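Local coordinates for putative mandelate racemase/muconate lactonizing enzyme (Bordetella bronchiseptica, PDB 3DDM), which is of unknown function but belongs to the mandelate racemase/muconate lactonizing enzyme family, joining an N-terminal domain to a TIM-type barrel, at residues V76-L81 and H95-T100; A215-Q220 and E245-P251; G311-Q317 and R345-A351. The protein carries 1 engineered substitution. All blocks are in the same frame, centred on the assembly; numbering follows the deposited sequence.

In the fold
The three contacts follow one another along the chain and touch nowhere. Contact 1 pairs two successive helices of the N-terminal domain, while contacts 2 and 3 belong to the barrel domain, where they lie on opposite sides of the chain's centre with their own centres about 35 Å apart. Contact 2 is about 42 Å from contact 1, centre to centre. Contact 3 is the most central of the three, about 26 Å from contact 1 between centres and about 15 Å between nearest atoms. Its first segment follows strand 304-309, so it starts at the C-terminal end of the barrel strands, the end that generally carries the active site in this superfamily; contact 2 joins outer helices instead.

Contact 1: residues V76-L81 and H95-T100; sequences VLAPLL and HLEART
The guanidinium group of R99 has L80 over one face: CD2 of L80 sits 3.5 Å above the plane, displaced toward the rim. The imidazole of H95 meets the same leucine differently, at its edge, where the carbonyl O of L80 lies near the ring plane, 4.2 Å from CE1 of H95. One face of the imidazole carries CG of R99, toward the rim, while CB of R99 touches CD1 of L80, so the arginine's aliphatic base borders both ring and leucine. R99 is bent at both chi2 and chi3 (-69° and -63°), which folds its charged end back across L80 and leaves it at the exposed margin.

Inside this polar fringe the contact is aliphatic. L80 and L96 run past each other in opposite directions, with CB of L80 3.6 Å from CD2 of L96. The other methyl of L96, CD1, meets CD1 of L81 at 3.8 Å, those two side chains crossing at about a right angle. Branched leucines suit this place because each can offer its two methyls to different neighbours. T100 completes the patch by dividing its labour: with chi1 at 64°, OG1 turns back to donate to the carbonyl O of L96 (2.8 Å), while CG2 faces CD1 of L80 (3.9 Å). The hydroxyl is thus satisfied within its own segment and the methyl serves the apolar side.

Beyond the pair, L77 and L81 also rest on helix 110-131. No hydrogen bond spans the two segments; apolar side chains join helices 65-81 and 89-98, which follow the three-stranded antiparallel sheet in the alpha+beta N-terminal domain of the enolase superfamily.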
loop_
_atom_site.group_PDB
_atom_site.type_symbol
_atom_site.label_atom_id
_atom_site.label_comp_id
_atom_site.label_asym_id
_atom_site.label_seq_id
_atom_site.Cartn_x
_atom_site.Cartn_y
_atom_site.Cartn_z
ATOM N N VAL A 76 13.574 5.023 -5.430
ATOM C CA VAL A 76 13.740 3.629 -5.031
ATOM C C VAL A 76 14.051 2.647 -6.154
ATOM O O VAL A 76 14.981 1.847 -6.048
ATOM C CB VAL A 76 12.490 3.143 -4.276
ATOM C CG1 VAL A 76 12.501 1.626 -4.130
ATOM C CG2 VAL A 76 12.433 3.815 -2.920
ATOM N N LEU A 77 13.275 2.696 -7.228
ATOM C CA LEU A 77 13.483 1.780 -8.339
ATOM C C LEU A 77 14.609 2.197 -9.278
ATOM O O LEU A 77 15.314 1.345 -9.803
ATOM C CB LEU A 77 12.190 1.637 -9.135
ATOM C CG LEU A 77 10.955 1.227 -8.338
ATOM C CD1 LEU A 77 9.730 1.478 -9.186
ATOM C CD2 LEU A 77 11.049 -0.227 -7.921
ATOM N N ALA A 78 14.775 3.500 -9.500
ATOM C CA ALA A 78 15.817 3.990 -10.407
ATOM C C ALA A 78 17.208 3.483 -10.023
ATOM O O ALA A 78 17.915 2.915 -10.858
ATOM C CB ALA A 78 15.799 5.519 -10.460
ATOM N N PRO A 79 17.617 3.678 -8.752
ATOM C CA PRO A 79 18.930 3.232 -8.267
ATOM C C PRO A 79 19.149 1.738 -8.480
ATOM O O PRO A 79 20.224 1.315 -8.913
ATOM C CB PRO A 79 18.897 3.595 -6.792
ATOM C CG PRO A 79 18.019 4.818 -6.769
ATOM C CD PRO A 79 16.900 4.424 -7.700
ATOM N N LEU A 80 18.141 0.931 -8.170
ATOM C CA LEU A 80 18.272 -0.506 -8.371
ATOM C C LEU A 80 18.542 -0.757 -9.853
ATOM O O LEU A 80 19.490 -1.446 -10.237
ATOM C CB LEU A 80 16.983 -1.224 -7.966
ATOM C CG LEU A 80 16.650 -1.313 -6.480
ATOM C CD1 LEU A 80 15.315 -2.002 -6.311
ATOM C CD2 LEU A 80 17.737 -2.086 -5.755
ATOM N N LEU A 81 17.695 -0.165 -10.680
ATOM C CA LEU A 81 17.768 -0.298 -12.126
ATOM C C LEU A 81 19.092 0.149 -12.768
ATOM O O LEU A 81 19.622 -0.538 -13.644
ATOM C CB LEU A 81 16.600 0.481 -12.732
ATOM C CG LEU A 81 15.827 -0.093 -13.912
ATOM C CD1 LEU A 81 15.394 -1.535 -13.627
ATOM C CD2 LEU A 81 14.619 0.817 -14.172
ATOM N N HIS A 95 14.140 -8.646 -10.741
ATOM C CA HIS A 95 15.103 -8.083 -9.816
ATOM C C HIS A 95 14.424 -7.030 -8.955
ATOM O O HIS A 95 14.612 -7.003 -7.739
ATOM C CB HIS A 95 16.285 -7.471 -10.574
ATOM C CG HIS A 95 17.342 -6.895 -9.683
ATOM N ND1 HIS A 95 17.631 -5.546 -9.643
ATOM C CD2 HIS A 95 18.178 -7.485 -8.795
ATOM C CE1 HIS A 95 18.599 -5.329 -8.770
ATOM N NE2 HIS A 95 18.947 -6.489 -8.241
ATOM N N LEU A 96 13.612 -6.180 -9.586
ATOM C CA LEU A 96 12.922 -5.111 -8.878
ATOM C C LEU A 96 11.921 -5.610 -7.860
ATOM O O LEU A 96 11.787 -5.018 -6.785
ATOM C CB LEU A 96 12.237 -4.161 -9.862
ATOM C CG LEU A 96 13.195 -3.308 -10.693
ATOM C CD1 LEU A 96 12.403 -2.262 -11.441
ATOM C CD2 LEU A 96 14.229 -2.649 -9.786
ATOM N N GLU A 97 11.216 -6.690 -8.187
ATOM C CA GLU A 97 10.256 -7.249 -7.240
ATOM C C GLU A 97 11.005 -7.779 -6.020
ATOM O O GLU A 97 10.708 -7.405 -4.881
ATOM C CB GLU A 97 9.436 -8.384 -7.868
ATOM C CG GLU A 97 8.377 -7.925 -8.855
ATOM C CD GLU A 97 7.278 -8.967 -9.075
ATOM O OE1 GLU A 97 7.596 -10.106 -9.494
ATOM O OE2 GLU A 97 6.085 -8.646 -8.830
ATOM N N ALA A 98 11.995 -8.632 -6.268
ATOM C CA ALA A 98 12.789 -9.233 -5.200
ATOM C C ALA A 98 13.483 -8.211 -4.306
ATOM O O ALA A 98 13.521 -8.371 -3.084
ATOM C CB ALA A 98 13.825 -10.185 -5.794
ATOM N N ARG A 99 14.031 -7.167 -4.914
ATOM C CA ARG A 99 14.738 -6.147 -4.159
ATOM C C ARG A 99 13.831 -5.139 -3.454
ATOM O O ARG A 99 14.329 -4.226 -2.797
ATOM C CB ARG A 99 15.727 -5.409 -5.073
ATOM C CG ARG A 99 16.867 -6.281 -5.611
ATOM C CD ARG A 99 17.830 -6.678 -4.501
ATOM N NE ARG A 99 18.471 -5.494 -3.933
ATOM C CZ ARG A 99 19.656 -5.019 -4.315
ATOM N NH1 ARG A 99 20.344 -5.649 -5.271
ATOM N NH2 ARG A 99 20.141 -3.902 -3.760
ATOM N N THR A 100 12.512 -5.283 -3.589
ATOM C CA THR A 100 11.597 -4.355 -2.916
ATOM C C THR A 100 10.553 -5.108 -2.115
ATOM O O THR A 100 9.678 -4.498 -1.497
ATOM C CB THR A 100 10.842 -3.412 -3.908
ATOM O OG1 THR A 100 9.994 -4.179 -4.778
ATOM C CG2 THR A 100 11.826 -2.611 -4.719
#

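Contact 2: residues A215-Q220 and E245-P251; sequences ARQMAQ and ELAQAAP
Helices 212-222 and 240-249 run side by side in nearly the same direction, their short segments 9.5 Å apart at closest approach and crossing at -22°. R216 lies opposite L246, and A219 opposite A250, where the CA atoms come within 5.3 Å; alanine's small side chain suits so close a passage. A215 and L246 fill the inner side, CB of A215 being 3.5 Å from CD1 of L246. Holding CG anti to the backbone N, L246 carries its methyls over to that alanine. Further along, CB of A219 touches CB of A250 at 3.9 Å and the ring of P251 near CD.

The outer side is polar. R216 reaches across, and its NH1 forms a salt bridge with OE2 of E245 at 3.0 Å; the accompanying hydrogen bond is weak, at 123°, and the two flat groups are turned 59° apart. CB of A249 lies over one face of the guanidinium, so the arginine's flat end covers a methyl while its charge meets the glutamate. Q220, bent at chi2, donates from NE2 to the carbonyl O of A249 (3.0 Å), approaching almost along the C=O axis, though the oxygen is tilted out of the amide plane of Q220.

Attraction between opposite charges, more than a well-directed hydrogen bond, therefore probably joins R216 to E245. The amide bond of Q220 in turn gives a side-chain partner to a carbonyl at the end of helix 240-249, while buried alanine and leucine side chains make the inner side of these neighbouring barrel helices apolar.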
loop_
_atom_site.group_PDB
_atom_site.type_symbol
_atom_site.label_atom_id
_atom_site.label_comp_id
_atom_site.label_asym_id
_atom_site.label_seq_id
_atom_site.Cartn_x
_atom_site.Cartn_y
_atom_site.Cartn_z
ATOM N N ALA A 215 -25.137 -9.511 -5.144
ATOM C CA ALA A 215 -24.602 -9.850 -6.453
ATOM C C ALA A 215 -25.452 -10.941 -7.086
ATOM O O ALA A 215 -25.778 -10.872 -8.268
ATOM C CB ALA A 215 -23.169 -10.317 -6.323
ATOM N N ARG A 216 -25.799 -11.954 -6.297
ATOM C CA ARG A 216 -26.628 -13.055 -6.786
ATOM C C ARG A 216 -27.930 -12.460 -7.302
ATOM O O ARG A 216 -28.350 -12.726 -8.429
ATOM C CB ARG A 216 -26.950 -14.047 -5.662
ATOM C CG ARG A 216 -25.822 -14.979 -5.255
ATOM C CD ARG A 216 -26.297 -15.947 -4.155
ATOM N NE ARG A 216 -27.446 -16.751 -4.583
ATOM C CZ ARG A 216 -27.370 -17.972 -5.107
ATOM N NH1 ARG A 216 -26.193 -18.564 -5.272
ATOM N NH2 ARG A 216 -28.473 -18.600 -5.487
ATOM N N GLN A 217 -28.554 -11.645 -6.458
ATOM C CA GLN A 217 -29.809 -10.986 -6.791
ATOM C C GLN A 217 -29.693 -10.150 -8.065
ATOM O O GLN A 217 -30.489 -10.312 -8.989
ATOM C CB GLN A 217 -30.236 -10.089 -5.635
ATOM C CG GLN A 217 -31.501 -9.323 -5.887
ATOM C CD GLN A 217 -31.635 -8.136 -4.954
ATOM O OE1 GLN A 217 -31.723 -8.293 -3.731
ATOM N NE2 GLN A 217 -31.636 -6.933 -5.529
ATOM N N MET A 218 -28.704 -9.258 -8.117
ATOM C CA MET A 218 -28.522 -8.406 -9.290
ATOM C C MET A 218 -28.106 -9.177 -10.541
ATOM O O MET A 218 -28.622 -8.919 -11.627
ATOM C CB MET A 218 -27.499 -7.307 -9.003
ATOM C CG MET A 218 -28.002 -6.194 -8.107
ATOM S SD MET A 218 -29.437 -5.306 -8.750
ATOM C CE MET A 218 -28.719 -4.497 -10.194
ATOM N N ALA A 219 -27.179 -10.120 -10.400
ATOM C CA ALA A 219 -26.735 -10.893 -11.556
ATOM C C ALA A 219 -27.934 -11.557 -12.223
ATOM O O ALA A 219 -27.930 -11.811 -13.424
ATOM C CB ALA A 219 -25.728 -11.936 -11.131
ATOM N N GLN A 220 -28.964 -11.829 -11.427
ATOM C CA GLN A 220 -30.191 -12.460 -11.911
ATOM C C GLN A 220 -31.047 -11.447 -12.676
ATOM O O GLN A 220 -31.480 -11.707 -13.801
ATOM C CB GLN A 220 -30.996 -13.002 -10.726
ATOM C CG GLN A 220 -31.405 -14.463 -10.836
ATOM C CD GLN A 220 -30.262 -15.421 -10.542
ATOM O OE1 GLN A 220 -29.711 -15.435 -9.434
ATOM N NE2 GLN A 220 -29.906 -16.235 -11.531
ATOM N N GLU A 245 -19.583 -19.500 -5.708
ATOM C CA GLU A 245 -21.028 -19.521 -5.593
ATOM C C GLU A 245 -21.681 -18.546 -6.559
ATOM O O GLU A 245 -22.615 -18.903 -7.277
ATOM C CB GLU A 245 -21.468 -19.174 -4.177
ATOM C CG GLU A 245 -22.947 -19.417 -3.961
ATOM C CD GLU A 245 -23.477 -18.788 -2.690
ATOM O OE1 GLU A 245 -22.875 -18.998 -1.606
ATOM O OE2 GLU A 245 -24.510 -18.083 -2.783
ATOM N N LEU A 246 -21.196 -17.310 -6.573
ATOM C CA LEU A 246 -21.761 -16.300 -7.459
ATOM C C LEU A 246 -21.649 -16.727 -8.920
ATOM O O LEU A 246 -22.596 -16.578 -9.696
ATOM C CB LEU A 246 -21.047 -14.956 -7.266
ATOM C CG LEU A 246 -21.596 -13.791 -8.098
ATOM C CD1 LEU A 246 -23.054 -13.554 -7.741
ATOM C CD2 LEU A 246 -20.773 -12.542 -7.847
ATOM N N ALA A 247 -20.489 -17.265 -9.284
ATOM C CA ALA A 247 -20.249 -17.695 -10.650
ATOM C C ALA A 247 -21.314 -18.673 -11.127
ATOM O O ALA A 247 -21.783 -18.579 -12.255
ATOM C CB ALA A 247 -18.865 -18.316 -10.761
ATOM N N GLN A 248 -21.710 -19.602 -10.259
ATOM C CA GLN A 248 -22.721 -20.594 -10.610
ATOM C C GLN A 248 -24.116 -19.988 -10.715
ATOM O O GLN A 248 -24.910 -20.373 -11.575
ATOM C CB GLN A 248 -22.771 -21.710 -9.566
ATOM C CG GLN A 248 -21.449 -22.361 -9.235
ATOM C CD GLN A 248 -21.619 -23.491 -8.233
ATOM O OE1 GLN A 248 -22.441 -23.398 -7.309
ATOM N NE2 GLN A 248 -20.839 -24.562 -8.401
ATOM N N ALA A 249 -24.417 -19.048 -9.832
ATOM C CA ALA A 249 -25.723 -18.410 -9.824
ATOM C C ALA A 249 -25.893 -17.357 -10.912
ATOM O O ALA A 249 -27.019 -17.030 -11.287
ATOM C CB ALA A 249 -25.981 -17.778 -8.458
ATOM N N ALA A 250 -24.791 -16.820 -11.421
ATOM C CA ALA A 250 -24.883 -15.788 -12.442
ATOM C C ALA A 250 -25.170 -16.342 -13.833
ATOM O O ALA A 250 -24.615 -17.362 -14.242
ATOM C CB ALA A 250 -23.616 -14.961 -12.461
ATOM N N PRO A 251 -26.055 -15.669 -14.579
ATOM C CA PRO A 251 -26.442 -16.063 -15.936
ATOM C C PRO A 251 -25.323 -15.716 -16.903
ATOM O O PRO A 251 -25.174 -16.344 -17.950
ATOM C CB PRO A 251 -27.680 -15.217 -16.218
ATOM C CG PRO A 251 -28.098 -14.678 -14.862
ATOM C CD PRO A 251 -26.807 -14.481 -14.147
#

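Contact 3: residues G311-Q317 and R345-A351; sequences GAGIGLQ and RSLLSPA
G313 and R345 meet where the two backbones lie close, their CA atoms 3.9 Å apart. Having no side chain, G313 lets the second segment lie directly on the start of helix 313-325, and CB of L348 packs on its CA at 3.6 Å. The carbonyl O of L348 also lies near CA of G313, in what is at most a weak C-H...O contact. The carbonyl O of R345, just before the type I turn from S346 to S349, accepts from L348 N and, from the opposite face of its plane, from S349 OG (2.6 Å). A chi1 of 50° swings the serine hydroxyl back to that oxygen.

Apolar flanks are less intimate: CG1 of I314 stands 4.1 Å from CD1 of L348, and CD2 of L316 stands 4.0 Å from CG of R345. Toward the solvent side, exposed P350 only brushes the contact, with its CD 3.7 Å from OE1 of Q317. Just beyond the proline, that amide oxygen accepts the N-H of A351 (3.0 Å, 158°), the donor tilted slightly from the carbonyl plane. A glutamine suits this position because its NE2 simultaneously donates to the carbonyl O of L368, which helps to hold the amide in this orientation.

L316 and R345 lean on strand 334-338, while L348 reaches L42 of strand 37-46 and L377 of helix 374-380. The carboxylate of E56, on strand 52-56, accepts from A312 N and G315 N, tying the beginning of this barrel helix to the N-terminal domain's sheet.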
loop_
_atom_site.group_PDB
_atom_site.type_symbol
_atom_site.label_atom_id
_atom_site.label_comp_id
_atom_site.label_asym_id
_atom_site.label_seq_id
_atom_site.Cartn_x
_atom_site.Cartn_y
_atom_site.Cartn_z
ATOM N N GLY A 311 -6.322 5.128 -17.802
ATOM C CA GLY A 311 -5.359 6.172 -17.499
ATOM C C GLY A 311 -5.067 7.002 -18.734
ATOM O O GLY A 311 -5.966 7.260 -19.536
ATOM N N ALA A 312 -3.809 7.413 -18.888
ATOM C CA ALA A 312 -3.387 8.221 -20.025
ATOM C C ALA A 312 -3.104 7.352 -21.249
ATOM O O ALA A 312 -3.208 6.126 -21.191
ATOM C CB ALA A 312 -2.153 9.038 -19.652
ATOM N N GLY A 313 -2.723 8.001 -22.348
ATOM C CA GLY A 313 -2.463 7.302 -23.594
ATOM C C GLY A 313 -1.375 6.243 -23.648
ATOM O O GLY A 313 -1.564 5.193 -24.276
ATOM N N ILE A 314 -0.238 6.504 -23.014
ATOM C CA ILE A 314 0.862 5.547 -23.038
ATOM C C ILE A 314 0.432 4.172 -22.539
ATOM O O ILE A 314 0.687 3.154 -23.188
ATOM C CB ILE A 314 2.053 6.055 -22.191
ATOM C CG1 ILE A 314 2.584 7.362 -22.789
ATOM C CG2 ILE A 314 3.175 5.026 -22.173
ATOM C CD1 ILE A 314 3.122 7.217 -24.200
ATOM N N GLY A 315 -0.232 4.148 -21.386
ATOM C CA GLY A 315 -0.678 2.893 -20.816
ATOM C C GLY A 315 -1.697 2.220 -21.699
ATOM O O GLY A 315 -1.713 0.998 -21.817
ATOM N N LEU A 316 -2.560 3.016 -22.318
ATOM C CA LEU A 316 -3.582 2.469 -23.205
ATOM C C LEU A 316 -2.937 1.822 -24.431
ATOM O O LEU A 316 -3.328 0.724 -24.831
ATOM C CB LEU A 316 -4.560 3.563 -23.658
ATOM C CG LEU A 316 -5.658 3.032 -24.585
ATOM C CD1 LEU A 316 -6.422 1.931 -23.875
ATOM C CD2 LEU A 316 -6.595 4.159 -24.999
ATOM N N GLN A 317 -1.963 2.510 -25.030
ATOM C CA GLN A 317 -1.269 1.979 -26.198
ATOM C C GLN A 317 -0.577 0.677 -25.795
ATOM O O GLN A 317 -0.604 -0.307 -26.541
ATOM C CB GLN A 317 -0.244 2.994 -26.735
ATOM C CG GLN A 317 -0.856 4.244 -27.427
ATOM C CD GLN A 317 -1.213 4.025 -28.908
ATOM O OE1 GLN A 317 -2.254 4.490 -29.387
ATOM N NE2 GLN A 317 -0.335 3.335 -29.637
ATOM N N ARG A 345 -5.167 11.095 -22.315
ATOM C CA ARG A 345 -5.305 9.843 -23.055
ATOM C C ARG A 345 -5.301 10.104 -24.565
ATOM O O ARG A 345 -4.574 9.451 -25.310
ATOM C CB ARG A 345 -6.604 9.127 -22.719
ATOM C CG ARG A 345 -6.802 7.852 -23.546
ATOM C CD ARG A 345 -8.186 7.786 -24.151
ATOM N NE ARG A 345 -9.168 8.207 -23.168
ATOM C CZ ARG A 345 -10.323 8.784 -23.466
ATOM N NH1 ARG A 345 -10.658 9.008 -24.737
ATOM N NH2 ARG A 345 -11.120 9.174 -22.487
ATOM N N SER A 346 -6.111 11.061 -25.009
ATOM C CA SER A 346 -6.223 11.381 -26.428
ATOM C C SER A 346 -4.958 11.918 -27.080
ATOM O O SER A 346 -4.680 11.616 -28.243
ATOM C CB SER A 346 -7.351 12.383 -26.652
ATOM O OG SER A 346 -8.581 11.860 -26.189
ATOM N N LEU A 347 -4.195 12.715 -26.344
ATOM C CA LEU A 347 -2.984 13.287 -26.900
ATOM C C LEU A 347 -1.860 12.250 -26.974
ATOM O O LEU A 347 -0.815 12.504 -27.565
ATOM C CB LEU A 347 -2.546 14.504 -26.060
ATOM C CG LEU A 347 -3.523 15.702 -26.020
ATOM C CD1 LEU A 347 -3.129 16.687 -24.947
ATOM C CD2 LEU A 347 -3.572 16.398 -27.362
ATOM N N LEU A 348 -2.074 11.071 -26.401
ATOM C CA LEU A 348 -1.030 10.055 -26.409
ATOM C C LEU A 348 -1.445 8.694 -26.942
ATOM O O LEU A 348 -0.763 7.705 -26.689
ATOM C CB LEU A 348 -0.465 9.880 -25.003
ATOM C CG LEU A 348 0.269 11.083 -24.417
ATOM C CD1 LEU A 348 0.481 10.901 -22.916
ATOM C CD2 LEU A 348 1.586 11.238 -25.134
ATOM N N SER A 349 -2.552 8.623 -27.668
ATOM C CA SER A 349 -2.969 7.343 -28.209
ATOM C C SER A 349 -3.438 7.455 -29.650
ATOM O O SER A 349 -4.637 7.430 -29.927
ATOM C CB SER A 349 -4.065 6.727 -27.339
ATOM O OG SER A 349 -5.095 7.663 -27.102
ATOM N N PRO A 350 -2.485 7.584 -30.590
ATOM C CA PRO A 350 -2.767 7.700 -32.023
ATOM C C PRO A 350 -3.483 6.513 -32.645
ATOM O O PRO A 350 -4.078 6.638 -33.717
ATOM C CB PRO A 350 -1.386 7.943 -32.641
ATOM C CG PRO A 350 -0.422 7.445 -31.610
ATOM C CD PRO A 350 -1.067 7.860 -30.318
ATOM N N ALA A 351 -3.439 5.364 -31.986
ATOM C CA ALA A 351 -4.113 4.189 -32.525
ATOM C C ALA A 351 -5.611 4.456 -32.619
ATOM O O ALA A 351 -6.316 3.867 -33.440
ATOM C CB ALA A 351 -3.848 2.971 -31.640
#